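Local atomic coordinates of alpha-2,3-sialyltransferase (Campylobacter jejuni, PDB entry 2P2V), a protein that probably transfers sialic acid from a CMP-activated donor to acceptor sugars in alpha-2,3 linkage, this chain being the N-terminal sialyltransferase part of a longer protein. Residues Ile22-Asn27 with Ala156-Leu161; Arg47-Tyr52 with Ile148-Tyr153. All coordinates share one frame; numbering follows the deposited sequence.

Interaction 1: residues Ile22-Asn27 with Ala156-Leu161. With CSF (cytidine-5'-monophosphate-3-fluoro-N-acetyl-neuraminic acid), chain O.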
# COMPACT_ATOMS: atom_id res chain seq x y z
N ILE A 22 2.74 28.57 22.31
CA ILE A 22 2.47 27.23 22.84
C ILE A 22 3.23 27.08 24.14
O ILE A 22 4.39 27.47 24.23
CB ILE A 22 2.80 26.14 21.75
CG1 ILE A 22 2.41 24.72 22.24
CG2 ILE A 22 4.27 26.15 21.35
CD1 ILE A 22 0.93 24.52 22.38
N ILE A 23 2.58 26.52 25.17
CA ILE A 23 3.24 26.16 26.39
C ILE A 23 3.37 24.65 26.30
O ILE A 23 2.38 23.98 25.99
CB ILE A 23 2.38 26.50 27.63
CG1 ILE A 23 1.81 27.93 27.55
CG2 ILE A 23 3.14 26.21 28.92
CD1 ILE A 23 2.86 29.01 27.21
N ILE A 24 4.58 24.18 26.59
CA ILE A 24 4.96 22.80 26.48
C ILE A 24 5.50 22.39 27.83
O ILE A 24 6.51 22.92 28.31
CB ILE A 24 5.99 22.59 25.34
CG1 ILE A 24 5.36 22.96 23.98
CG2 ILE A 24 6.52 21.14 25.39
CD1 ILE A 24 6.28 22.83 22.77
N ALA A 25 4.79 21.46 28.49
CA ALA A 25 5.15 21.06 29.83
C ALA A 25 5.63 19.64 29.93
O ALA A 25 4.94 18.69 29.50
CB ALA A 25 4.02 21.31 30.77
N GLY A 26 6.83 19.48 30.49
CA GLY A 26 7.30 18.18 30.96
C GLY A 26 6.66 17.93 32.31
O GLY A 26 5.81 18.70 32.79
N ASN A 27 7.07 16.83 32.94
CA ASN A 27 6.50 16.50 34.23
C ASN A 27 7.56 16.53 35.35
O ASN A 27 7.39 15.86 36.35
CB ASN A 27 5.80 15.13 34.17
CG ASN A 27 4.67 15.10 33.15
OD1 ASN A 27 3.81 16.00 33.10
ND2 ASN A 27 4.68 14.09 32.30
N ALA A 156 9.17 19.96 18.56
CA ALA A 156 9.25 19.65 17.14
C ALA A 156 7.84 19.59 16.56
O ALA A 156 7.55 20.17 15.49
CB ALA A 156 10.09 18.26 16.90
N ILE A 157 6.91 18.93 17.27
CA ILE A 157 5.55 18.84 16.78
C ILE A 157 4.94 20.25 16.66
O ILE A 157 4.32 20.59 15.63
CB ILE A 157 4.66 17.97 17.74
CG1 ILE A 157 5.05 16.50 17.59
CG2 ILE A 157 3.18 18.15 17.37
CD1 ILE A 157 4.46 15.79 16.38
N ALA A 158 5.13 21.03 17.71
CA ALA A 158 4.59 22.43 17.75
C ALA A 158 5.12 23.24 16.55
O ALA A 158 4.32 23.90 15.84
CB ALA A 158 4.93 23.11 19.06
N ILE A 159 6.41 23.12 16.29
CA ILE A 159 7.08 23.84 15.18
C ILE A 159 6.56 23.36 13.85
O ILE A 159 6.19 24.19 12.96
CB ILE A 159 8.61 23.73 15.30
CG1 ILE A 159 9.05 24.46 16.56
CG2 ILE A 159 9.34 24.20 14.04
CD1 ILE A 159 10.44 24.21 16.96
N ALA A 160 6.43 22.02 13.69
CA ALA A 160 5.82 21.53 12.48
C ALA A 160 4.39 22.00 12.25
O ALA A 160 3.97 22.10 11.11
CB ALA A 160 5.95 20.00 12.30
N LEU A 161 3.62 22.25 13.31
CA LEU A 161 2.24 22.60 13.15
C LEU A 161 2.10 24.12 13.01
O LEU A 161 1.01 24.63 12.72
CB LEU A 161 1.44 22.16 14.36
CG LEU A 161 1.19 20.63 14.38
CD1 LEU A 161 0.60 20.33 15.73
CD2 LEU A 161 0.32 20.07 13.23
C5A CSF O . 10.73 7.51 30.48
C4A CSF O . 11.67 8.71 30.50
C2A CSF O . 9.97 10.09 29.18
O6A CSF O . 9.10 8.95 29.32
C6A CSF O . 9.28 8.04 30.43
C3A CSF O . 11.42 9.64 29.31
O4A CSF O . 13.01 8.24 30.40
N5A CSF O . 10.96 6.77 31.74
C7A CSF O . 8.26 6.92 30.27
C8A CSF O . 6.85 7.49 30.20
C9A CSF O . 5.80 6.38 29.93
O9A CSF O . 4.45 6.90 29.97
O8A CSF O . 6.58 8.23 31.43
O7A CSF O . 8.61 6.15 29.11
C1A CSF O . 9.85 10.67 27.77
OBA CSF O . 10.73 11.50 27.43
OAA CSF O . 8.89 10.29 27.05
O1A CSF O . 9.69 11.22 30.05
O2A CSF O . 9.82 11.01 32.51
N1 CSF O . 11.24 15.80 32.47
C2 CSF O . 12.49 16.40 32.80
N3 CSF O . 13.05 16.21 34.03
C4 CSF O . 12.40 15.47 34.96
C5 CSF O . 11.17 14.87 34.66
C6 CSF O . 10.60 15.06 33.40
C3' CSF O . 10.34 14.26 29.59
C2' CSF O . 11.34 15.33 29.98
C1' CSF O . 10.63 16.03 31.14
O4' CSF O . 9.24 15.66 31.14
C4' CSF O . 8.98 14.78 30.05
PA CSF O . 8.82 11.31 31.42
O5' CSF O . 8.50 12.90 31.54
C5' CSF O . 8.00 13.67 30.45
O3' CSF O . 10.31 14.09 28.18
O2' CSF O . 11.54 16.25 28.88
N4 CSF O . 12.94 15.27 36.20
O2 CSF O . 13.10 17.08 31.92
O3A CSF O . 7.48 10.64 31.35
C10 CSF O . 10.82 5.43 31.71
O10 CSF O . 10.49 4.80 30.69
C11 CSF O . 11.07 4.73 33.02
F3A CSF O . 11.75 9.00 28.13

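Interaction 2: residues Arg47-Tyr52 with Ile148-Tyr153. With CSF (cytidine-5'-monophosphate-3-fluoro-N-acetyl-neuraminic acid), chain O; EDO (1,2-ethanediol), chain D.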
# COMPACT_ATOMS: atom_id res chain seq x y z
N ARG A 47 0.74 18.63 26.80
CA ARG A 47 1.20 17.88 27.96
C ARG A 47 1.56 16.47 27.49
O ARG A 47 1.14 16.03 26.41
CB ARG A 47 0.08 17.75 29.01
CG ARG A 47 -0.57 19.09 29.56
CD ARG A 47 0.48 19.93 30.27
NE ARG A 47 1.12 19.31 31.44
CZ ARG A 47 0.61 19.34 32.68
NH1 ARG A 47 -0.55 19.89 32.91
NH2 ARG A 47 1.29 18.81 33.69
N CYS A 48 2.31 15.72 28.31
CA CYS A 48 2.71 14.42 27.85
C CYS A 48 2.59 13.42 28.98
O CYS A 48 2.55 13.82 30.17
CB CYS A 48 4.16 14.42 27.34
SG CYS A 48 5.45 14.83 28.53
N ASN A 49 2.55 12.15 28.60
CA ASN A 49 2.79 11.06 29.55
C ASN A 49 1.91 11.19 30.80
O ASN A 49 0.70 11.34 30.66
CB ASN A 49 4.28 10.93 29.81
CG ASN A 49 5.09 10.66 28.52
OD1 ASN A 49 4.54 10.24 27.51
ND2 ASN A 49 6.38 10.88 28.58
N GLN A 50 2.50 11.05 32.01
CA GLN A 50 1.68 11.06 33.22
C GLN A 50 1.37 12.47 33.75
O GLN A 50 1.48 12.72 34.94
CB GLN A 50 2.35 10.20 34.30
CG GLN A 50 2.29 8.72 34.00
CD GLN A 50 3.38 8.25 33.01
OE1 GLN A 50 3.09 8.02 31.84
NE2 GLN A 50 4.62 8.06 33.50
N PHE A 51 0.94 13.39 32.89
CA PHE A 51 0.67 14.76 33.32
C PHE A 51 -0.44 14.82 34.40
O PHE A 51 -0.45 15.68 35.29
CB PHE A 51 0.31 15.66 32.10
CG PHE A 51 -0.98 15.30 31.47
CD1 PHE A 51 -1.04 14.38 30.43
CD2 PHE A 51 -2.17 15.86 31.93
CE1 PHE A 51 -2.27 13.99 29.89
CE2 PHE A 51 -3.40 15.49 31.39
CZ PHE A 51 -3.45 14.54 30.36
N TYR A 52 -1.40 13.91 34.28
CA TYR A 52 -2.61 13.90 35.12
C TYR A 52 -2.32 13.43 36.55
O TYR A 52 -3.21 13.49 37.43
CB TYR A 52 -3.69 12.97 34.51
CG TYR A 52 -3.15 11.63 34.08
CD1 TYR A 52 -2.60 11.46 32.81
CD2 TYR A 52 -3.19 10.54 34.93
CE1 TYR A 52 -2.08 10.28 32.40
CE2 TYR A 52 -2.67 9.34 34.54
CZ TYR A 52 -2.12 9.20 33.27
OH TYR A 52 -1.61 7.99 32.85
N ILE A 148 15.67 12.02 21.51
CA ILE A 148 15.12 13.17 22.18
C ILE A 148 14.06 12.74 23.19
O ILE A 148 13.39 11.69 23.01
CB ILE A 148 14.53 14.18 21.19
CG1 ILE A 148 13.33 13.57 20.43
CG2 ILE A 148 15.69 14.74 20.22
CD1 ILE A 148 12.64 14.62 19.47
N THR A 149 13.89 13.52 24.26
CA THR A 149 12.82 13.26 25.24
C THR A 149 11.52 13.84 24.74
O THR A 149 11.52 14.59 23.75
CB THR A 149 13.17 13.90 26.63
OG1 THR A 149 13.36 15.31 26.47
CG2 THR A 149 14.44 13.28 27.16
N SER A 150 10.41 13.52 25.42
CA SER A 150 9.08 13.97 24.95
C SER A 150 8.97 15.46 24.96
O SER A 150 8.27 16.00 24.12
CB SER A 150 7.94 13.40 25.80
OG SER A 150 7.98 11.98 25.65
N GLY A 151 9.64 16.14 25.89
CA GLY A 151 9.60 17.62 25.86
C GLY A 151 10.07 18.21 24.55
O GLY A 151 9.38 19.07 23.97
N VAL A 152 11.23 17.78 24.11
CA VAL A 152 11.81 18.11 22.81
C VAL A 152 10.91 17.64 21.68
O VAL A 152 10.67 18.38 20.77
CB VAL A 152 13.24 17.54 22.63
CG1 VAL A 152 13.92 17.96 21.31
CG2 VAL A 152 14.13 17.96 23.79
N TYR A 153 10.38 16.42 21.75
CA TYR A 153 9.49 15.93 20.69
C TYR A 153 8.30 16.85 20.51
O TYR A 153 7.94 17.19 19.39
CB TYR A 153 9.02 14.48 21.07
CG TYR A 153 8.31 13.77 19.96
CD1 TYR A 153 8.99 12.87 19.15
CD2 TYR A 153 6.95 13.97 19.74
CE1 TYR A 153 8.31 12.25 18.11
CE2 TYR A 153 6.27 13.36 18.71
CZ TYR A 153 6.96 12.48 17.93
OH TYR A 153 6.31 11.83 16.92
C5A CSF O . 10.73 7.51 30.48
C4A CSF O . 11.67 8.71 30.50
C2A CSF O . 9.97 10.09 29.18
O6A CSF O . 9.10 8.95 29.32
C6A CSF O . 9.28 8.04 30.43
C3A CSF O . 11.42 9.64 29.31
O4A CSF O . 13.01 8.24 30.40
N5A CSF O . 10.96 6.77 31.74
C7A CSF O . 8.26 6.92 30.27
C8A CSF O . 6.85 7.49 30.20
C9A CSF O . 5.80 6.38 29.93
O9A CSF O . 4.45 6.90 29.97
O8A CSF O . 6.58 8.23 31.43
O7A CSF O . 8.61 6.15 29.11
C1A CSF O . 9.85 10.67 27.77
OBA CSF O . 10.73 11.50 27.43
OAA CSF O . 8.89 10.29 27.05
O1A CSF O . 9.69 11.22 30.05
O2A CSF O . 9.82 11.01 32.51
N1 CSF O . 11.24 15.80 32.47
C2 CSF O . 12.49 16.40 32.80
N3 CSF O . 13.05 16.21 34.03
C4 CSF O . 12.40 15.47 34.96
C5 CSF O . 11.17 14.87 34.66
C6 CSF O . 10.60 15.06 33.40
C3' CSF O . 10.34 14.26 29.59
C2' CSF O . 11.34 15.33 29.98
C1' CSF O . 10.63 16.03 31.14
O4' CSF O . 9.24 15.66 31.14
C4' CSF O . 8.98 14.78 30.05
PA CSF O . 8.82 11.31 31.42
O5' CSF O . 8.50 12.90 31.54
C5' CSF O . 8.00 13.67 30.45
O3' CSF O . 10.31 14.09 28.18
O2' CSF O . 11.54 16.25 28.88
N4 CSF O . 12.94 15.27 36.20
O2 CSF O . 13.10 17.08 31.92
O3A CSF O . 7.48 10.64 31.35
C10 CSF O . 10.82 5.43 31.71
O10 CSF O . 10.49 4.80 30.69
C11 CSF O . 11.07 4.73 33.02
F3A CSF O . 11.75 9.00 28.13
C1 EDO D . 8.97 10.26 22.88
O1 EDO D . 9.20 8.83 22.88
C2 EDO D . 10.31 10.95 22.74
O2 EDO D . 11.36 10.04 23.09
O HOH W 1 5.30 11.02 24.75

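Interaction 1: residues Ile22-Asn27 with Ala156-Leu161
Ile22 and Ile24 converge on the methyl group of Ala158, joining strand 21-25 to helix 150-161 by apolar contact alone. Both isoleucines send their CB toward the helix. From Ile22 it is the branch methyl that arrives, with CG2 3.9 Å from Ala158 CB. It can do so because CG1 is anti to the backbone N (chi1 -175°), which leaves CG2 on the flank of the residue that meets the helix. Ile24 uses the other branch: its chain is extended at chi2 (179°), and the terminal CD1 comes within 4.0 Å of Ala158 CB. CG2 of Ile22 and CD1 of Ile24 lie 4.1 Å apart, so the three methyls form a compact triangle. Alanine suits the helix position, since a single methyl brings the helix backbone near the sheet, with Ile22 CA and Ala158 CA 7.3 Å apart. The beta-branched isoleucines suit a buried strand, and both also pack on Ile166 of the adjacent strand 165-169.

Polar bonding belongs to the loop that leaves the strand. The backbone N-H of Asn27 points at the ribose ring oxygen of the bound CMP-3-fluoro-sialic acid, with Asn27 N 3.1 Å from O4' and a fairly straight N-H...O angle of 157°. Glycine fits just before it: without a side chain, Gly26 lets O4' come to 3.2 Å from its CA. The side-chain amide of Asn27 donates through ND2 to Cys48 O of the neighbouring strand 44-48.

The chemistry is thus divided along one short segment. Apolar methyls, with no hydrogen bond across the pair, seat the strand on the helix in the buried interior, whereas a backbone N-H just beyond the strand binds the ribose oxygen of the donor analogue.

Interaction 2: residues Arg47-Tyr52 with Ile148-Tyr153
The sulfur of Cys48, on strand 44-48, touches both the start of helix 150-161 and the ligand: SG is 4.0 Å from Ser150 CB and nearer still to C5' of the ribose. SG lies between the backbone N and the carbonyl carbon (chi1 62°), and a small, weakly polar group suits this place beside helix and nucleotide.

Asn49 follows with a positive phi of 51°, and its amide faces both the helix start and the ligand. ND2 approaches Ser150 OG to 3.5 Å without a hydrogen bond; it donates instead to the ligand, 3.0 Å from ND2 to phosphate O3A and 3.0 Å from ND2 to carboxylate OAA. OD1, the other end of the amide, accepts from a water 3.0 Å away, and that water also donates to Ser150 OG at 3.0 Å. The water therefore ties the two segments together and uses both side chains as acceptors. Ser150 OG in turn points to OAA, at a separation too short to be reliable.

Gln50 extends the binding to the glycerol tail of the sugar. Its bent side chain donates from NE2 to O8A (2.9 Å), while OE1 accepts from O9A, so one amide serves two hydroxyls.

The helix start contributes backbone N-H groups as well as side chains. Ser150 N donates to carboxylate OBA at 2.9 Å and 162°, and Gly151 N donates to the ribose O3'; glycine here leaves room for the ribose O2'. Thr149 at the N-cap position accepts from O2' through OG1, which also bonds Asp210. The positive end of the helix would be expected to favour the carboxylate. A strand-end loop facing a helix N-terminus, with the nucleotide sugar between them, is the donor-site arrangement of a Rossmann-like glycosyltransferase domain.

In the fold
The centres of the two interactions lie 9 Å apart, and both draw on helix 150-161: its first turn in interaction 2, its later turns in interaction 1. Their other halves sit on strands 21-25 and 44-48, successive in the chain and neighbours in the parallel sheet. Along the chain, 47-52 and 148-153 both fall between 22-27 and 156-161, so interaction 2 is nested within the loop that interaction 1 closes. The two strands also touch through side chains, Ala25 CB packing 3.6 Å from Arg47 NE. Interaction 1 packs the helix on the sheet at Ala158, while its N-terminal end, in interaction 2, faces the donor analogue, which both contacts touch beyond the C-terminal ends of the strands.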